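Local coordinates for PR domain zinc finger protein 2 (Homo sapiens, PDB 2QPW) that methylates histone H3 using S-adenosyl-L-methionine and may also act as a DNA-binding transcription factor, the piece here being its PR (SET-related) methyltransferase domain, at residues V45-P59 with I123-L137. Sequence-based numbering, arbitrary orientation.
Sequences VWATKPILKGKKFGP and IYYKTLKPIAPGEEL
The indole of W46 and the side chain of E136 illustrate how two antiparallel chain segments of a SET-type domain lock together through flat groups as well as backbone bonds. E136 CB sits over one face of the indole, 3.9 Å from the centroid of the W46 six-membered ring, a CH-pi contact almost on the ring normal. Beyond it the carboxylate lies stacked against the indole, the two planes only 17° apart. The E136 side chain is extended, its CG anti to the backbone N (chi1 -175°), which carries the carboxylate out along the indole. At the indole's edge, G134 O comes to 3.3 Å from W46 CE3. The polar groups are taken up by F34-A37: W46 NE1 donates a hydrogen bond to F34 O, E136 OE2 meets S36 OG, and E136 OE1 accepts from the A37 amide. A water joins V45 N, E136 OE2 and L137 O.

In the middle of the contact, T127 uses both branches of its side chain. With chi1 at 61°, T127 OG1 donates to L52 O over 2.7 Å, on a lone pair in the carbonyl plane. T127 CG2 packs 3.9 Å from I51 CG2. The hydroxyl thus serves the L52-K55 turn while the methyl faces the apolar interior. A47 and L137 continue that interior, A47 CB meeting I131 CG2 at 3.8 Å.

Farther along, P59, which follows a cis peptide bond, lays its CB over a face of the Y124 ring. Here F57 and Y125 exchange paired backbone bonds that add strand 56-57 to the edge of the sheet. These bonds fit the antiparallel register; the T127 hydroxyl probably ties turn to strand, and the hydrogen bonds to the E136 carboxylate and from W46 NE1 probably limit rotation of the two stacked planes.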
loop_
_atom_site.group_PDB
_atom_site.type_symbol
_atom_site.label_atom_id
_atom_site.label_comp_id
_atom_site.label_asym_id
_atom_site.label_seq_id
_atom_site.Cartn_x
_atom_site.Cartn_y
_atom_site.Cartn_z
ATOM N N VAL A 45 5.659 0.500 -5.676
ATOM C CA VAL A 45 5.177 -0.573 -6.558
ATOM C C VAL A 45 4.731 0.052 -7.878
ATOM O O VAL A 45 4.042 1.070 -7.867
ATOM C CB VAL A 45 3.952 -1.315 -5.927
ATOM C CG1 VAL A 45 3.543 -2.510 -6.760
ATOM C CG2 VAL A 45 4.294 -1.755 -4.455
ATOM N N TRP A 46 5.123 -0.580 -8.987
ATOM C CA TRP A 46 4.905 -0.046 -10.354
ATOM C C TRP A 46 4.294 -1.074 -11.281
ATOM O O TRP A 46 4.603 -2.262 -11.193
ATOM C CB TRP A 46 6.232 0.430 -10.981
ATOM C CG TRP A 46 6.909 1.530 -10.223
ATOM C CD1 TRP A 46 7.611 1.401 -9.076
ATOM C CD2 TRP A 46 6.979 2.919 -10.589
ATOM N NE1 TRP A 46 8.108 2.628 -8.668
ATOM C CE2 TRP A 46 7.728 3.580 -9.578
ATOM C CE3 TRP A 46 6.445 3.678 -11.647
ATOM C CZ2 TRP A 46 7.995 4.982 -9.604
ATOM C CZ3 TRP A 46 6.714 5.086 -11.688
ATOM C CH2 TRP A 46 7.465 5.711 -10.647
ATOM N N ALA A 47 3.437 -0.637 -12.189
ATOM C CA ALA A 47 2.836 -1.579 -13.168
ATOM C C ALA A 47 3.876 -1.938 -14.230
ATOM O O ALA A 47 4.671 -1.069 -14.643
ATOM C CB ALA A 47 1.616 -0.940 -13.821
ATOM N N THR A 48 3.890 -3.209 -14.632
ATOM C CA THR A 48 4.836 -3.680 -15.682
ATOM C C THR A 48 4.143 -3.856 -17.037
ATOM O O THR A 48 4.807 -4.060 -18.096
ATOM C CB THR A 48 5.461 -5.052 -15.312
ATOM O OG1 THR A 48 4.423 -6.035 -15.238
ATOM C CG2 THR A 48 6.261 -4.985 -14.001
ATOM N N LYS A 49 2.819 -3.821 -17.008
ATOM C CA LYS A 49 1.968 -4.078 -18.173
ATOM C C LYS A 49 0.580 -3.480 -17.885
ATOM O O LYS A 49 0.314 -3.084 -16.735
ATOM C CB LYS A 49 1.887 -5.590 -18.414
ATOM C CG LYS A 49 1.154 -6.419 -17.382
ATOM C CD LYS A 49 1.298 -7.934 -17.698
ATOM C CE LYS A 49 0.297 -8.341 -18.770
ATOM N NZ LYS A 49 0.138 -9.819 -18.990
ATOM N N PRO A 50 -0.300 -3.375 -18.907
ATOM C CA PRO A 50 -1.639 -2.788 -18.638
ATOM C C PRO A 50 -2.429 -3.586 -17.588
ATOM O O PRO A 50 -2.475 -4.835 -17.641
ATOM C CB PRO A 50 -2.354 -2.869 -20.007
ATOM C CG PRO A 50 -1.240 -2.933 -21.008
ATOM C CD PRO A 50 -0.134 -3.734 -20.335
ATOM N N ILE A 51 -3.026 -2.862 -16.644
ATOM C CA ILE A 51 -3.879 -3.470 -15.584
ATOM C C ILE A 51 -5.295 -2.897 -15.784
ATOM O O ILE A 51 -5.472 -1.680 -15.805
ATOM C CB ILE A 51 -3.343 -3.141 -14.135
ATOM C CG1 ILE A 51 -1.848 -3.535 -13.978
ATOM C CG2 ILE A 51 -4.209 -3.888 -13.054
ATOM C CD1 ILE A 51 -1.200 -3.169 -12.607
ATOM N N LEU A 52 -6.284 -3.781 -15.947
ATOM C CA LEU A 52 -7.692 -3.395 -16.101
ATOM C C LEU A 52 -8.311 -2.763 -14.839
ATOM O O LEU A 52 -7.895 -3.050 -13.709
ATOM C CB LEU A 52 -8.526 -4.631 -16.457
ATOM C CG LEU A 52 -8.042 -5.581 -17.576
ATOM C CD1 LEU A 52 -9.057 -6.721 -17.853
ATOM C CD2 LEU A 52 -7.784 -4.784 -18.799
ATOM N N LYS A 53 -9.306 -1.911 -15.036
ATOM C CA LYS A 53 -10.108 -1.411 -13.921
ATOM C C LYS A 53 -10.778 -2.599 -13.229
ATOM O O LYS A 53 -11.232 -3.551 -13.892
ATOM C CB LYS A 53 -11.155 -0.421 -14.441
ATOM C CG LYS A 53 -12.015 0.259 -13.383
ATOM C CD LYS A 53 -13.011 1.239 -14.065
ATOM C CE LYS A 53 -13.922 1.868 -12.994
ATOM N NZ LYS A 53 -15.018 2.670 -13.601
ATOM N N GLY A 54 -10.875 -2.557 -11.898
ATOM C CA GLY A 54 -11.445 -3.680 -11.146
ATOM C C GLY A 54 -10.547 -4.857 -10.742
ATOM O O GLY A 54 -11.009 -5.770 -10.039
ATOM N N LYS A 55 -9.275 -4.847 -11.125
ATOM C CA LYS A 55 -8.332 -5.897 -10.726
ATOM C C LYS A 55 -8.053 -5.840 -9.202
ATOM O O LYS A 55 -7.743 -4.764 -8.686
ATOM C CB LYS A 55 -7.025 -5.772 -11.527
ATOM C CG LYS A 55 -5.877 -6.733 -11.129
ATOM C CD LYS A 55 -6.209 -8.239 -11.423
ATOM C CE LYS A 55 -5.028 -9.136 -10.997
ATOM N NZ LYS A 55 -5.297 -10.601 -11.229
ATOM N N LYS A 56 -8.151 -6.994 -8.525
ATOM C CA LYS A 56 -7.955 -7.129 -7.058
ATOM C C LYS A 56 -6.583 -7.700 -6.684
ATOM O O LYS A 56 -6.135 -8.699 -7.257
ATOM C CB LYS A 56 -9.024 -8.078 -6.508
ATOM C CG LYS A 56 -9.064 -8.232 -5.015
ATOM C CD LYS A 56 -10.335 -8.989 -4.623
ATOM C CE LYS A 56 -10.449 -10.375 -5.253
ATOM N NZ LYS A 56 -9.615 -11.389 -4.565
ATOM N N PHE A 57 -5.931 -7.088 -5.710
ATOM C CA PHE A 57 -4.656 -7.595 -5.179
ATOM C C PHE A 57 -4.791 -7.798 -3.676
ATOM O O PHE A 57 -5.528 -7.054 -3.027
ATOM C CB PHE A 57 -3.568 -6.572 -5.408
ATOM C CG PHE A 57 -3.319 -6.262 -6.875
ATOM C CD1 PHE A 57 -3.693 -5.028 -7.410
ATOM C CD2 PHE A 57 -2.679 -7.190 -7.684
ATOM C CE1 PHE A 57 -3.432 -4.717 -8.768
ATOM C CE2 PHE A 57 -2.442 -6.917 -9.031
ATOM C CZ PHE A 57 -2.813 -5.675 -9.574
ATOM N N GLY A 58 -4.056 -8.764 -3.127
ATOM C CA GLY A 58 -4.081 -8.999 -1.681
ATOM C C GLY A 58 -4.236 -10.485 -1.303
ATOM O O GLY A 58 -4.140 -11.365 -2.167
ATOM N N PRO A 59 -4.484 -10.775 -0.017
ATOM C CA PRO A 59 -4.773 -9.779 1.020
ATOM C C PRO A 59 -3.540 -9.053 1.554
ATOM O O PRO A 59 -2.438 -9.628 1.592
ATOM C CB PRO A 59 -5.347 -10.628 2.160
ATOM C CG PRO A 59 -4.696 -11.995 1.967
ATOM C CD PRO A 59 -4.543 -12.159 0.491
ATOM N N ILE A 123 -8.014 -6.764 4.297
ATOM C CA ILE A 123 -7.999 -5.687 3.299
ATOM C C ILE A 123 -7.395 -6.146 1.964
ATOM O O ILE A 123 -6.302 -6.710 1.953
ATOM C CB ILE A 123 -7.235 -4.458 3.864
ATOM C CG1 ILE A 123 -7.949 -3.947 5.130
ATOM C CG2 ILE A 123 -7.076 -3.341 2.814
ATOM C CD1 ILE A 123 -9.358 -3.375 4.893
ATOM N N TYR A 124 -8.108 -5.898 0.865
ATOM C CA TYR A 124 -7.572 -6.066 -0.499
ATOM C C TYR A 124 -7.544 -4.677 -1.159
ATOM O O TYR A 124 -8.271 -3.766 -0.729
ATOM C CB TYR A 124 -8.484 -6.993 -1.313
ATOM C CG TYR A 124 -8.453 -8.438 -0.850
ATOM C CD1 TYR A 124 -7.786 -9.424 -1.602
ATOM C CD2 TYR A 124 -9.080 -8.824 0.343
ATOM C CE1 TYR A 124 -7.758 -10.779 -1.151
ATOM C CE2 TYR A 124 -9.065 -10.155 0.780
ATOM C CZ TYR A 124 -8.393 -11.126 0.022
ATOM O OH TYR A 124 -8.371 -12.472 0.456
ATOM N N TYR A 125 -6.743 -4.528 -2.212
ATOM C CA TYR A 125 -6.664 -3.266 -2.972
ATOM C C TYR A 125 -7.273 -3.552 -4.350
ATOM O O TYR A 125 -6.939 -4.590 -4.973
ATOM C CB TYR A 125 -5.202 -2.830 -3.160
ATOM C CG TYR A 125 -4.456 -2.325 -1.921
ATOM C CD1 TYR A 125 -5.128 -2.067 -0.703
ATOM C CD2 TYR A 125 -3.086 -2.082 -1.972
ATOM C CE1 TYR A 125 -4.429 -1.559 0.418
ATOM C CE2 TYR A 125 -2.387 -1.578 -0.870
ATOM C CZ TYR A 125 -3.074 -1.329 0.323
ATOM O OH TYR A 125 -2.364 -0.819 1.391
ATOM N N LYS A 126 -8.162 -2.676 -4.817
ATOM C CA LYS A 126 -8.805 -2.846 -6.131
ATOM C C LYS A 126 -8.468 -1.627 -6.993
ATOM O O LYS A 126 -8.381 -0.510 -6.464
ATOM C CB LYS A 126 -10.311 -2.998 -5.968
ATOM C CG LYS A 126 -11.026 -3.363 -7.261
ATOM C CD LYS A 126 -12.515 -3.631 -7.069
ATOM C CE LYS A 126 -12.820 -5.089 -6.943
ATOM N NZ LYS A 126 -14.316 -5.257 -6.962
ATOM N N THR A 127 -8.258 -1.828 -8.296
ATOM C CA THR A 127 -7.943 -0.683 -9.176
ATOM C C THR A 127 -9.202 0.153 -9.478
ATOM O O THR A 127 -10.277 -0.374 -9.851
ATOM C CB THR A 127 -7.238 -1.086 -10.509
ATOM O OG1 THR A 127 -8.098 -1.953 -11.246
ATOM C CG2 THR A 127 -5.880 -1.824 -10.248
ATOM N N LEU A 128 -9.039 1.467 -9.314
ATOM C CA LEU A 128 -10.096 2.461 -9.439
ATOM C C LEU A 128 -10.272 2.860 -10.904
ATOM O O LEU A 128 -11.335 3.340 -11.330
ATOM C CB LEU A 128 -9.679 3.676 -8.591
ATOM C CG LEU A 128 -10.575 4.900 -8.449
ATOM C CD1 LEU A 128 -11.989 4.509 -8.020
ATOM C CD2 LEU A 128 -9.926 5.870 -7.419
ATOM N N LYS A 129 -9.189 2.702 -11.666
ATOM C CA LYS A 129 -9.105 3.092 -13.073
ATOM C C LYS A 129 -8.028 2.215 -13.684
ATOM O O LYS A 129 -7.250 1.599 -12.924
ATOM C CB LYS A 129 -8.736 4.575 -13.213
ATOM C CG LYS A 129 -7.392 4.996 -12.643
ATOM C CD LYS A 129 -7.407 6.503 -12.345
ATOM C CE LYS A 129 -6.066 7.136 -12.633
ATOM N NZ LYS A 129 -6.210 8.623 -12.703
ATOM N N PRO A 130 -7.984 2.100 -15.031
ATOM C CA PRO A 130 -6.873 1.377 -15.674
ATOM C C PRO A 130 -5.495 1.953 -15.341
ATOM O O PRO A 130 -5.336 3.166 -15.179
ATOM C CB PRO A 130 -7.173 1.521 -17.185
ATOM C CG PRO A 130 -8.637 1.854 -17.243
ATOM C CD PRO A 130 -8.954 2.624 -16.022
ATOM N N ILE A 131 -4.496 1.079 -15.240
ATOM C CA ILE A 131 -3.121 1.529 -14.976
ATOM C C ILE A 131 -2.209 1.153 -16.134
ATOM O O ILE A 131 -2.216 0.007 -16.592
ATOM C CB ILE A 131 -2.565 0.991 -13.624
ATOM C CG1 ILE A 131 -3.492 1.434 -12.483
ATOM C CG2 ILE A 131 -1.172 1.580 -13.336
ATOM C CD1 ILE A 131 -3.082 0.819 -11.102
ATOM N N ALA A 132 -1.459 2.136 -16.621
ATOM C CA ALA A 132 -0.522 1.902 -17.761
ATOM C C ALA A 132 0.846 1.405 -17.307
ATOM O O ALA A 132 1.310 1.751 -16.218
ATOM C CB ALA A 132 -0.369 3.193 -18.586
ATOM N N PRO A 133 1.562 0.640 -18.173
ATOM C CA PRO A 133 2.911 0.232 -17.772
ATOM C C PRO A 133 3.800 1.453 -17.450
ATOM O O PRO A 133 3.661 2.522 -18.077
ATOM C CB PRO A 133 3.449 -0.555 -18.971
ATOM C CG PRO A 133 2.361 -0.598 -19.985
ATOM C CD PRO A 133 1.166 0.167 -19.510
ATOM N N GLY A 134 4.665 1.320 -16.451
ATOM C CA GLY A 134 5.494 2.453 -15.998
ATOM C C GLY A 134 4.819 3.474 -15.070
ATOM O O GLY A 134 5.442 4.487 -14.712
ATOM N N GLU A 135 3.548 3.241 -14.689
ATOM C CA GLU A 135 2.848 4.126 -13.714
ATOM C C GLU A 135 2.930 3.538 -12.293
ATOM O O GLU A 135 2.862 2.314 -12.112
ATOM C CB GLU A 135 1.360 4.405 -14.093
ATOM C CG GLU A 135 1.189 5.213 -15.413
ATOM C CD GLU A 135 -0.271 5.556 -15.797
ATOM O OE1 GLU A 135 -1.247 4.877 -15.353
ATOM O OE2 GLU A 135 -0.430 6.517 -16.611
ATOM N N GLU A 136 3.049 4.416 -11.302
ATOM C CA GLU A 136 3.152 3.989 -9.873
ATOM C C GLU A 136 1.765 3.641 -9.329
ATOM O O GLU A 136 0.794 4.379 -9.582
ATOM C CB GLU A 136 3.811 5.087 -8.993
ATOM C CG GLU A 136 4.042 4.626 -7.527
ATOM C CD GLU A 136 4.982 5.506 -6.693
ATOM O OE1 GLU A 136 5.361 6.622 -7.145
ATOM O OE2 GLU A 136 5.338 5.094 -5.551
ATOM N N LEU A 137 1.680 2.524 -8.592
ATOM C CA LEU A 137 0.455 2.167 -7.861
ATOM C C LEU A 137 0.382 3.005 -6.576
ATOM O O LEU A 137 1.338 3.011 -5.792
ATOM C CB LEU A 137 0.411 0.668 -7.508
ATOM C CG LEU A 137 -0.181 -0.318 -8.533
ATOM C CD1 LEU A 137 0.587 -0.234 -9.836
ATOM C CD2 LEU A 137 -0.165 -1.800 -7.937
HETATM O O HOH W 1 3.860 2.780 -4.708
#